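Long-range contacts in pyrrolysyl-tRNA synthetase (PDB 3DSQ), which probably attaches pyrrolysine to its cognate tRNA at the expense of ATP, acting as a homodimeric class II aminoacyl-tRNA synthetase: residues 78-83 and 196-201; 91-96 and 152-157; 178-183 and 244-249. All coordinates share one frame; numbering follows the deposited sequence.

Interaction 1 of 3, residues 78-83 and 196-201; sequences EKLAKA and RWVLEA
A201 sets its methyl group into the angle between A83 and L80, one turn apart on the facing helix. The two alanines meet methyl to methyl, CB of A83 lying 3.7 Å from CB of A201, and on the inner side CD2 of L80 reaches the same A201 CB at 3.9 Å. L80 starts out across the contact rather than into it. With CG beside the backbone N and anti to the carbonyl carbon (chi1 -61°), the side chain is turned so that CD2, the branch not anti to CA, faces the partner helix, where it also meets CG1 of V198 at 4.0 Å. The axes of the two short segments come within 9.2 Å, and the nearest CA atoms are those of L80 and A201. Their directions differ by 141°, so the helices run roughly antiparallel.

The outer side is made differently. K79 sends its aliphatic chain past the last carbonyl of the pair, bent at chi2 (71°), so that CG and CE flank A201 O. Both carbons lie unusually close to that oxygen, so the exact conformation of this exposed lysine is doubtful. On the far side of helix 72-85, K82 NZ forms a salt bridge with E78 OE2 at 2.6 Å, approaching from above the carboxylate plane, while E78 OE1 is paired with R70. E78 and K82 also pack against E78 of the second subunit.

Beneath the pair, L80 and V198 both rest on L175 of strand 171-180, and V198 reaches on to F255 of strand 250-256. Two helices laid side by side on the central, largely antiparallel sheet are in keeping with the class II synthetase core, and helix 72-85, at the dimer interface and leading into the short strand 90-91, is consistent with its motif 1.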
loop_
_atom_site.group_PDB
_atom_site.type_symbol
_atom_site.label_atom_id
_atom_site.label_comp_id
_atom_site.label_asym_id
_atom_site.label_seq_id
_atom_site.Cartn_x
_atom_site.Cartn_y
_atom_site.Cartn_z
ATOM N N GLU B 78 -5.128 9.564 1.297
ATOM C CA GLU B 78 -5.629 10.024 2.581
ATOM C C GLU B 78 -6.914 10.825 2.375
ATOM O O GLU B 78 -7.857 10.717 3.160
ATOM C CB GLU B 78 -4.589 10.889 3.295
ATOM C CG GLU B 78 -4.987 11.212 4.737
ATOM C CD GLU B 78 -4.112 12.269 5.373
ATOM O OE1 GLU B 78 -2.907 12.012 5.576
ATOM O OE2 GLU B 78 -4.630 13.366 5.670
ATOM N N LYS B 79 -6.931 11.621 1.312
ATOM C CA LYS B 79 -8.069 12.464 0.949
ATOM C C LYS B 79 -9.345 11.657 0.727
ATOM O O LYS B 79 -10.414 12.011 1.222
ATOM C CB LYS B 79 -7.738 13.246 -0.328
ATOM C CG LYS B 79 -8.877 14.098 -0.901
ATOM C CD LYS B 79 -9.195 15.323 -0.041
ATOM C CE LYS B 79 -10.351 16.119 -0.644
ATOM N NZ LYS B 79 -10.714 17.330 0.151
ATOM N N LEU B 80 -9.227 10.570 -0.026
ATOM C CA LEU B 80 -10.374 9.724 -0.320
ATOM C C LEU B 80 -10.857 8.969 0.915
ATOM O O LEU B 80 -12.058 8.835 1.132
ATOM C CB LEU B 80 -10.027 8.733 -1.437
ATOM C CG LEU B 80 -9.633 9.311 -2.800
ATOM C CD1 LEU B 80 -9.327 8.171 -3.773
ATOM C CD2 LEU B 80 -10.756 10.172 -3.345
ATOM N N ALA B 81 -9.921 8.487 1.726
ATOM C CA ALA B 81 -10.272 7.740 2.929
ATOM C C ALA B 81 -11.068 8.597 3.913
ATOM O O ALA B 81 -12.123 8.181 4.394
ATOM C CB ALA B 81 -9.010 7.207 3.601
ATOM N N LYS B 82 -10.564 9.787 4.220
ATOM C CA LYS B 82 -11.266 10.680 5.143
ATOM C C LYS B 82 -12.682 10.982 4.665
ATOM O O LYS B 82 -13.628 10.947 5.445
ATOM C CB LYS B 82 -10.488 11.990 5.320
ATOM C CG LYS B 82 -9.172 11.804 6.056
ATOM C CD LYS B 82 -8.437 13.111 6.265
ATOM C CE LYS B 82 -7.189 12.895 7.106
ATOM N NZ LYS B 82 -6.451 14.173 7.326
ATOM N N ALA B 83 -12.827 11.262 3.377
ATOM C CA ALA B 83 -14.134 11.570 2.813
ATOM C C ALA B 83 -15.141 10.428 2.964
ATOM O O ALA B 83 -16.339 10.664 3.128
ATOM C CB ALA B 83 -13.989 11.951 1.345
ATOM N N ARG B 196 -19.909 10.604 -6.740
ATOM C CA ARG B 196 -19.811 12.010 -6.378
ATOM C C ARG B 196 -18.920 12.243 -5.167
ATOM O O ARG B 196 -18.061 13.123 -5.198
ATOM C CB ARG B 196 -21.212 12.583 -6.137
ATOM C CG ARG B 196 -22.052 12.642 -7.405
ATOM C CD ARG B 196 -23.501 12.982 -7.107
ATOM N NE ARG B 196 -24.291 13.115 -8.327
ATOM C CZ ARG B 196 -25.620 13.087 -8.365
ATOM N NH1 ARG B 196 -26.314 12.928 -7.248
ATOM N NH2 ARG B 196 -26.254 13.215 -9.523
ATOM N N TRP B 197 -19.112 11.461 -4.108
ATOM C CA TRP B 197 -18.290 11.610 -2.908
ATOM C C TRP B 197 -16.814 11.474 -3.256
ATOM O O TRP B 197 -15.981 12.276 -2.832
ATOM C CB TRP B 197 -18.622 10.542 -1.860
ATOM C CG TRP B 197 -19.936 10.708 -1.163
ATOM C CD1 TRP B 197 -20.486 11.874 -0.704
ATOM C CD2 TRP B 197 -20.849 9.663 -0.797
ATOM N NE1 TRP B 197 -21.680 11.619 -0.076
ATOM C CE2 TRP B 197 -21.929 10.272 -0.118
ATOM C CE3 TRP B 197 -20.857 8.271 -0.977
ATOM C CZ2 TRP B 197 -23.010 9.537 0.382
ATOM C CZ3 TRP B 197 -21.934 7.539 -0.480
ATOM C CH2 TRP B 197 -22.996 8.178 0.192
ATOM N N VAL B 198 -16.506 10.438 -4.028
ATOM C CA VAL B 198 -15.140 10.156 -4.436
ATOM C C VAL B 198 -14.557 11.199 -5.386
ATOM O O VAL B 198 -13.488 11.762 -5.129
ATOM C CB VAL B 198 -15.051 8.762 -5.100
ATOM C CG1 VAL B 198 -13.652 8.535 -5.654
ATOM C CG2 VAL B 198 -15.388 7.685 -4.078
ATOM N N LEU B 199 -15.262 11.455 -6.482
ATOM C CA LEU B 199 -14.786 12.417 -7.458
ATOM C C LEU B 199 -14.653 13.815 -6.864
ATOM O O LEU B 199 -13.786 14.588 -7.275
ATOM C CB LEU B 199 -15.710 12.417 -8.671
ATOM C CG LEU B 199 -15.700 11.071 -9.404
ATOM C CD1 LEU B 199 -16.757 11.056 -10.481
ATOM C CD2 LEU B 199 -14.318 10.822 -9.995
ATOM N N GLU B 200 -15.495 14.141 -5.889
ATOM C CA GLU B 200 -15.415 15.453 -5.266
ATOM C C GLU B 200 -14.162 15.513 -4.404
ATOM O O GLU B 200 -13.426 16.501 -4.421
ATOM C CB GLU B 200 -16.645 15.732 -4.403
ATOM C CG GLU B 200 -16.593 17.090 -3.714
ATOM C CD GLU B 200 -16.453 18.250 -4.697
ATOM O OE1 GLU B 200 -16.095 19.364 -4.256
ATOM O OE2 GLU B 200 -16.703 18.056 -5.908
ATOM N N ALA B 201 -13.918 14.449 -3.652
ATOM C CA ALA B 201 -12.738 14.403 -2.808
ATOM C C ALA B 201 -11.479 14.370 -3.675
ATOM O O ALA B 201 -10.425 14.842 -3.256
ATOM C CB ALA B 201 -12.788 13.183 -1.897
#

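Interaction 2 of 3, residues 91-96 and 152-157; sequences QVVTPT and IFEIGT
Q91, whose backbone also bonds to the second subunit, bridges to F153 in parallel register, adding a short strand, outermost within this chain, to the otherwise antiparallel sheet, an arrangement characteristic of the class II synthetase core. The tight part is here. Q91 CG lies 3.9 Å from the centroid of the F153 ring, a CH-pi contact over its face, and the amide that follows is 20° from the ring plane; OE1 of that amide bonds to H85. Beside it V92 N donates to F153 O (2.9 Å), and the V92 methyls cross those of I152.

Beyond V92 the backbones diverge, and E154 joins them with its side chain. Extended, with CG anti to the backbone N (chi1 -179°), it takes T94 N on OE1 at 2.9 Å, above the carboxylate plane, and T94 OG1 on the syn lone pair of OE2 at 2.7 Å. R128 forms a salt bridge to OE1. With an alanine in place of E154, the T94 amide and hydroxyl would probably lose this acceptor, and R128 its carboxylate partner.

The looser side is bridged by water: one molecule accepts from Q91 NE2 and I155 N, and donates to V92 O at 2.8 Å.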
loop_
_atom_site.group_PDB
_atom_site.type_symbol
_atom_site.label_atom_id
_atom_site.label_comp_id
_atom_site.label_asym_id
_atom_site.label_seq_id
_atom_site.Cartn_x
_atom_site.Cartn_y
_atom_site.Cartn_z
ATOM N N GLN B 91 -13.167 1.432 6.603
ATOM C CA GLN B 91 -12.026 1.051 5.779
ATOM C C GLN B 91 -11.395 -0.250 6.274
ATOM O O GLN B 91 -11.244 -0.451 7.475
ATOM C CB GLN B 91 -10.983 2.173 5.785
ATOM C CG GLN B 91 -9.866 1.967 4.784
ATOM C CD GLN B 91 -8.927 3.146 4.711
ATOM O OE1 GLN B 91 -8.988 4.073 5.545
ATOM N NE2 GLN B 91 -8.040 3.128 3.712
ATOM N N VAL B 92 -11.056 -1.142 5.344
ATOM C CA VAL B 92 -10.411 -2.407 5.706
ATOM C C VAL B 92 -9.127 -2.595 4.907
ATOM O O VAL B 92 -8.940 -1.984 3.861
ATOM C CB VAL B 92 -11.328 -3.629 5.436
ATOM C CG1 VAL B 92 -12.611 -3.492 6.215
ATOM C CG2 VAL B 92 -11.607 -3.762 3.924
ATOM N N VAL B 93 -8.233 -3.430 5.422
ATOM C CA VAL B 93 -6.979 -3.724 4.750
ATOM C C VAL B 93 -6.784 -5.249 4.784
ATOM O O VAL B 93 -6.593 -5.866 5.845
ATOM C CB VAL B 93 -5.794 -2.970 5.413
ATOM C CG1 VAL B 93 -5.632 -3.368 6.869
ATOM C CG2 VAL B 93 -4.533 -3.232 4.627
ATOM N N THR B 94 -6.816 -5.840 3.598
ATOM C CA THR B 94 -6.742 -7.287 3.433
ATOM C C THR B 94 -5.519 -7.817 2.665
ATOM O O THR B 94 -4.772 -7.058 2.035
ATOM C CB THR B 94 -8.047 -7.784 2.743
ATOM O OG1 THR B 94 -8.140 -7.229 1.431
ATOM C CG2 THR B 94 -9.285 -7.342 3.532
ATOM N N PRO B 95 -5.304 -9.143 2.699
ATOM C CA PRO B 95 -4.161 -9.754 2.006
ATOM C C PRO B 95 -4.040 -9.399 0.528
ATOM O O PRO B 95 -5.032 -9.324 -0.198
ATOM C CB PRO B 95 -4.400 -11.256 2.189
ATOM C CG PRO B 95 -5.190 -11.344 3.447
ATOM C CD PRO B 95 -6.153 -10.178 3.314
ATOM N N THR B 96 -2.816 -9.161 0.085
ATOM C CA THR B 96 -2.591 -8.899 -1.322
ATOM C C THR B 96 -2.341 -10.256 -1.993
ATOM O O THR B 96 -2.400 -10.367 -3.210
ATOM C CB THR B 96 -1.391 -7.985 -1.548
ATOM O OG1 THR B 96 -0.219 -8.601 -1.013
ATOM C CG2 THR B 96 -1.617 -6.637 -0.857
ATOM N N ILE B 152 -18.417 -0.700 3.434
ATOM C CA ILE B 152 -17.012 -1.075 3.522
ATOM C C ILE B 152 -16.205 -0.668 2.282
ATOM O O ILE B 152 -16.724 -0.664 1.171
ATOM C CB ILE B 152 -16.909 -2.605 3.710
ATOM C CG1 ILE B 152 -17.434 -2.988 5.093
ATOM C CG2 ILE B 152 -15.489 -3.077 3.493
ATOM C CD1 ILE B 152 -16.545 -2.590 6.226
ATOM N N PHE B 153 -14.936 -0.321 2.473
ATOM C CA PHE B 153 -14.086 0.029 1.342
ATOM C C PHE B 153 -12.633 -0.263 1.650
ATOM O O PHE B 153 -12.257 -0.390 2.810
ATOM C CB PHE B 153 -14.224 1.509 0.953
ATOM C CG PHE B 153 -13.481 2.457 1.855
ATOM C CD1 PHE B 153 -14.013 2.840 3.078
ATOM C CD2 PHE B 153 -12.259 3.001 1.453
ATOM C CE1 PHE B 153 -13.345 3.755 3.889
ATOM C CE2 PHE B 153 -11.581 3.916 2.254
ATOM C CZ PHE B 153 -12.124 4.295 3.475
ATOM N N GLU B 154 -11.836 -0.404 0.594
ATOM C CA GLU B 154 -10.403 -0.638 0.725
ATOM C C GLU B 154 -9.681 0.089 -0.399
ATOM O O GLU B 154 -10.179 0.201 -1.515
ATOM C CB GLU B 154 -10.052 -2.147 0.685
ATOM C CG GLU B 154 -8.528 -2.419 0.861
ATOM C CD GLU B 154 -8.157 -3.901 1.059
ATOM O OE1 GLU B 154 -6.954 -4.194 1.266
ATOM O OE2 GLU B 154 -9.055 -4.768 1.014
ATOM N N ILE B 155 -8.512 0.615 -0.078
ATOM C CA ILE B 155 -7.675 1.316 -1.038
ATOM C C ILE B 155 -6.396 0.494 -0.994
ATOM O O ILE B 155 -5.779 0.388 0.055
ATOM C CB ILE B 155 -7.334 2.743 -0.571
ATOM C CG1 ILE B 155 -8.609 3.598 -0.493
ATOM C CG2 ILE B 155 -6.317 3.357 -1.527
ATOM C CD1 ILE B 155 -8.357 5.055 -0.064
ATOM N N GLY B 156 -6.000 -0.109 -2.106
ATOM C CA GLY B 156 -4.792 -0.903 -2.041
ATOM C C GLY B 156 -4.268 -1.450 -3.348
ATOM O O GLY B 156 -4.972 -1.551 -4.347
ATOM N N THR B 157 -3.007 -1.832 -3.306
ATOM C CA THR B 157 -2.307 -2.343 -4.463
ATOM C C THR B 157 -2.907 -3.625 -5.020
ATOM O O THR B 157 -3.220 -4.546 -4.276
ATOM C CB THR B 157 -0.828 -2.584 -4.118
ATOM O OG1 THR B 157 -0.291 -1.389 -3.534
ATOM C CG2 THR B 157 -0.020 -2.935 -5.379
HETATM O O HOH W 1 -7.670 0.374 2.894
#

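Interaction 3 of 3, residues 178-183 and 244-249; sequences TELGTP and WEIFDP
G181 and P249 are joined through their backbones, where strand 171-180 gives way to a turn. P249 O accepts G181 N at 2.8 Å, with the donor nearly in line with the carbonyl (C=O...N 164°), and T182 N adds a second, weak bond to the same oxygen at 3.4 Å. Next to these bonds, P249 CB lies against T182 O at 3.0 Å. The turn depends on glycine: at the positive phi of G181 (106°), a side chain would collide with the carbonyl oxygen of L180.

Apolar contacts lie on one flank. L180 holds CG anti to its amide nitrogen (chi1 171°), which carries CD1 obliquely across to D248 CB at 4.0 Å and to CG2 of I246 at 4.1 Å. I246 also leans on Y136 and W139 of helix 132-142.

These contacts bring the loop 244-249, which runs into strand 250-256, alongside the end of strand 171-180, the antiparallel neighbour of that strand in the class II sheet. E179 and V251 already share a backbone hydrogen bond there.

A polar side-chain bond ties the turn back to the strand: T182 OG1 donates to the anti lone pair of E179 OE1 at 2.8 Å. The carboxylate is shared further, in salt bridges from OE1 to R190 of helix 187-201 and from OE2 to R151.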
loop_
_atom_site.group_PDB
_atom_site.type_symbol
_atom_site.label_atom_id
_atom_site.label_comp_id
_atom_site.label_asym_id
_atom_site.label_seq_id
_atom_site.Cartn_x
_atom_site.Cartn_y
_atom_site.Cartn_z
ATOM N N THR B 178 -18.096 -0.050 -1.186
ATOM C CA THR B 178 -19.302 -0.840 -1.336
ATOM C C THR B 178 -20.282 -0.642 -0.211
ATOM O O THR B 178 -19.938 -0.150 0.855
ATOM C CB THR B 178 -18.965 -2.334 -1.325
ATOM O OG1 THR B 178 -18.527 -2.690 -0.005
ATOM C CG2 THR B 178 -17.837 -2.647 -2.310
ATOM N N GLU B 179 -21.515 -1.054 -0.473
ATOM C CA GLU B 179 -22.576 -1.008 0.513
ATOM C C GLU B 179 -23.346 -2.299 0.313
ATOM O O GLU B 179 -23.776 -2.605 -0.794
ATOM C CB GLU B 179 -23.510 0.193 0.313
ATOM C CG GLU B 179 -24.594 0.268 1.389
ATOM C CD GLU B 179 -25.484 1.495 1.266
ATOM O OE1 GLU B 179 -26.299 1.550 0.325
ATOM O OE2 GLU B 179 -25.363 2.407 2.114
ATOM N N LEU B 180 -23.472 -3.065 1.387
ATOM C CA LEU B 180 -24.197 -4.325 1.370
ATOM C C LEU B 180 -25.523 -4.090 2.081
ATOM O O LEU B 180 -25.540 -3.665 3.236
ATOM C CB LEU B 180 -23.412 -5.399 2.119
ATOM C CG LEU B 180 -24.122 -6.731 2.370
ATOM C CD1 LEU B 180 -24.232 -7.527 1.073
ATOM C CD2 LEU B 180 -23.335 -7.515 3.404
ATOM N N GLY B 181 -26.624 -4.366 1.390
ATOM C CA GLY B 181 -27.932 -4.175 1.984
ATOM C C GLY B 181 -28.637 -2.959 1.412
ATOM O O GLY B 181 -29.592 -2.449 1.998
ATOM N N THR B 182 -28.166 -2.491 0.263
ATOM C CA THR B 182 -28.765 -1.334 -0.390
ATOM C C THR B 182 -30.172 -1.693 -0.868
ATOM O O THR B 182 -30.381 -2.767 -1.430
ATOM C CB THR B 182 -27.934 -0.906 -1.624
ATOM O OG1 THR B 182 -26.566 -0.732 -1.242
ATOM C CG2 THR B 182 -28.462 0.400 -2.200
ATOM N N PRO B 183 -31.159 -0.809 -0.637
ATOM C CA PRO B 183 -32.531 -1.093 -1.082
ATOM C C PRO B 183 -32.496 -1.143 -2.608
ATOM O O PRO B 183 -31.986 -0.215 -3.233
ATOM C CB PRO B 183 -33.320 0.121 -0.583
ATOM C CG PRO B 183 -32.497 0.640 0.570
ATOM C CD PRO B 183 -31.090 0.484 0.068
ATOM N N TRP B 244 -20.339 -16.823 -3.319
ATOM C CA TRP B 244 -19.825 -16.164 -2.123
ATOM C C TRP B 244 -20.829 -16.139 -0.982
ATOM O O TRP B 244 -20.596 -15.493 0.041
ATOM C CB TRP B 244 -19.378 -14.731 -2.449
ATOM C CG TRP B 244 -18.191 -14.683 -3.356
ATOM C CD1 TRP B 244 -18.196 -14.525 -4.714
ATOM C CD2 TRP B 244 -16.821 -14.875 -2.980
ATOM N NE1 TRP B 244 -16.914 -14.613 -5.207
ATOM C CE2 TRP B 244 -16.051 -14.829 -4.163
ATOM C CE3 TRP B 244 -16.169 -15.084 -1.756
ATOM C CZ2 TRP B 244 -14.660 -14.987 -4.160
ATOM C CZ3 TRP B 244 -14.783 -15.241 -1.752
ATOM C CH2 TRP B 244 -14.046 -15.190 -2.947
ATOM N N GLU B 245 -21.940 -16.846 -1.160
ATOM C CA GLU B 245 -22.997 -16.913 -0.155
ATOM C C GLU B 245 -23.560 -15.540 0.201
ATOM O O GLU B 245 -23.758 -15.215 1.373
ATOM C CB GLU B 245 -22.490 -17.608 1.112
ATOM C CG GLU B 245 -21.987 -19.031 0.868
ATOM C CD GLU B 245 -21.715 -19.793 2.157
ATOM O OE1 GLU B 245 -20.910 -19.307 2.983
ATOM O OE2 GLU B 245 -22.308 -20.880 2.340
ATOM N N ILE B 246 -23.824 -14.735 -0.822
ATOM C CA ILE B 246 -24.382 -13.409 -0.615
ATOM C C ILE B 246 -25.809 -13.403 -1.166
ATOM O O ILE B 246 -26.064 -13.948 -2.238
ATOM C CB ILE B 246 -23.556 -12.326 -1.354
ATOM C CG1 ILE B 246 -22.101 -12.343 -0.870
ATOM C CG2 ILE B 246 -24.181 -10.958 -1.131
ATOM C CD1 ILE B 246 -21.921 -12.036 0.612
ATOM N N PHE B 247 -26.740 -12.805 -0.430
ATOM C CA PHE B 247 -28.116 -12.739 -0.902
ATOM C C PHE B 247 -28.848 -11.447 -0.566
ATOM O O PHE B 247 -30.075 -11.414 -0.478
ATOM C CB PHE B 247 -28.914 -13.951 -0.413
ATOM C CG PHE B 247 -28.785 -15.150 -1.315
ATOM C CD1 PHE B 247 -28.933 -15.015 -2.696
ATOM C CD2 PHE B 247 -28.532 -16.414 -0.793
ATOM C CE1 PHE B 247 -28.831 -16.122 -3.548
ATOM C CE2 PHE B 247 -28.428 -17.535 -1.640
ATOM C CZ PHE B 247 -28.577 -17.385 -3.019
ATOM N N ASP B 248 -28.079 -10.382 -0.382
ATOM C CA ASP B 248 -28.639 -9.069 -0.110
ATOM C C ASP B 248 -28.237 -8.185 -1.282
ATOM O O ASP B 248 -27.215 -8.428 -1.932
ATOM C CB ASP B 248 -28.071 -8.479 1.184
ATOM C CG ASP B 248 -28.481 -9.262 2.414
ATOM O OD1 ASP B 248 -29.689 -9.508 2.586
ATOM O OD2 ASP B 248 -27.599 -9.624 3.216
ATOM N N PRO B 249 -29.059 -7.172 -1.598
ATOM C CA PRO B 249 -28.721 -6.282 -2.707
ATOM C C PRO B 249 -27.466 -5.528 -2.288
ATOM O O PRO B 249 -27.194 -5.406 -1.096
ATOM C CB PRO B 249 -29.931 -5.359 -2.791
ATOM C CG PRO B 249 -31.044 -6.222 -2.301
ATOM C CD PRO B 249 -30.423 -6.910 -1.111
#

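Interactions 2 and 3 lie on the central sheet, and the helices of interaction 1 pack against it. Interactions 1 and 2 touch directly, A81 CB lying 3.7 Å from Q91 OE1, and both reach the second subunit. Interactions 2 and 3 sit on neighbouring strands, centres 18 Å apart, where I152 O and T178 N are probably hydrogen-bonded (2.8 Å). Interactions 1 and 3 do not touch, their nearest atoms being about 7 Å apart. By sequence, strands 150-159 and 171-180 correspond to class II motif 2, and strand 250-256 opens the glycine-rich motif 3; both motifs usually line the ATP site. The sodium ligands S163, Q164 and Q167 lie in the loop between the motif 2 strands.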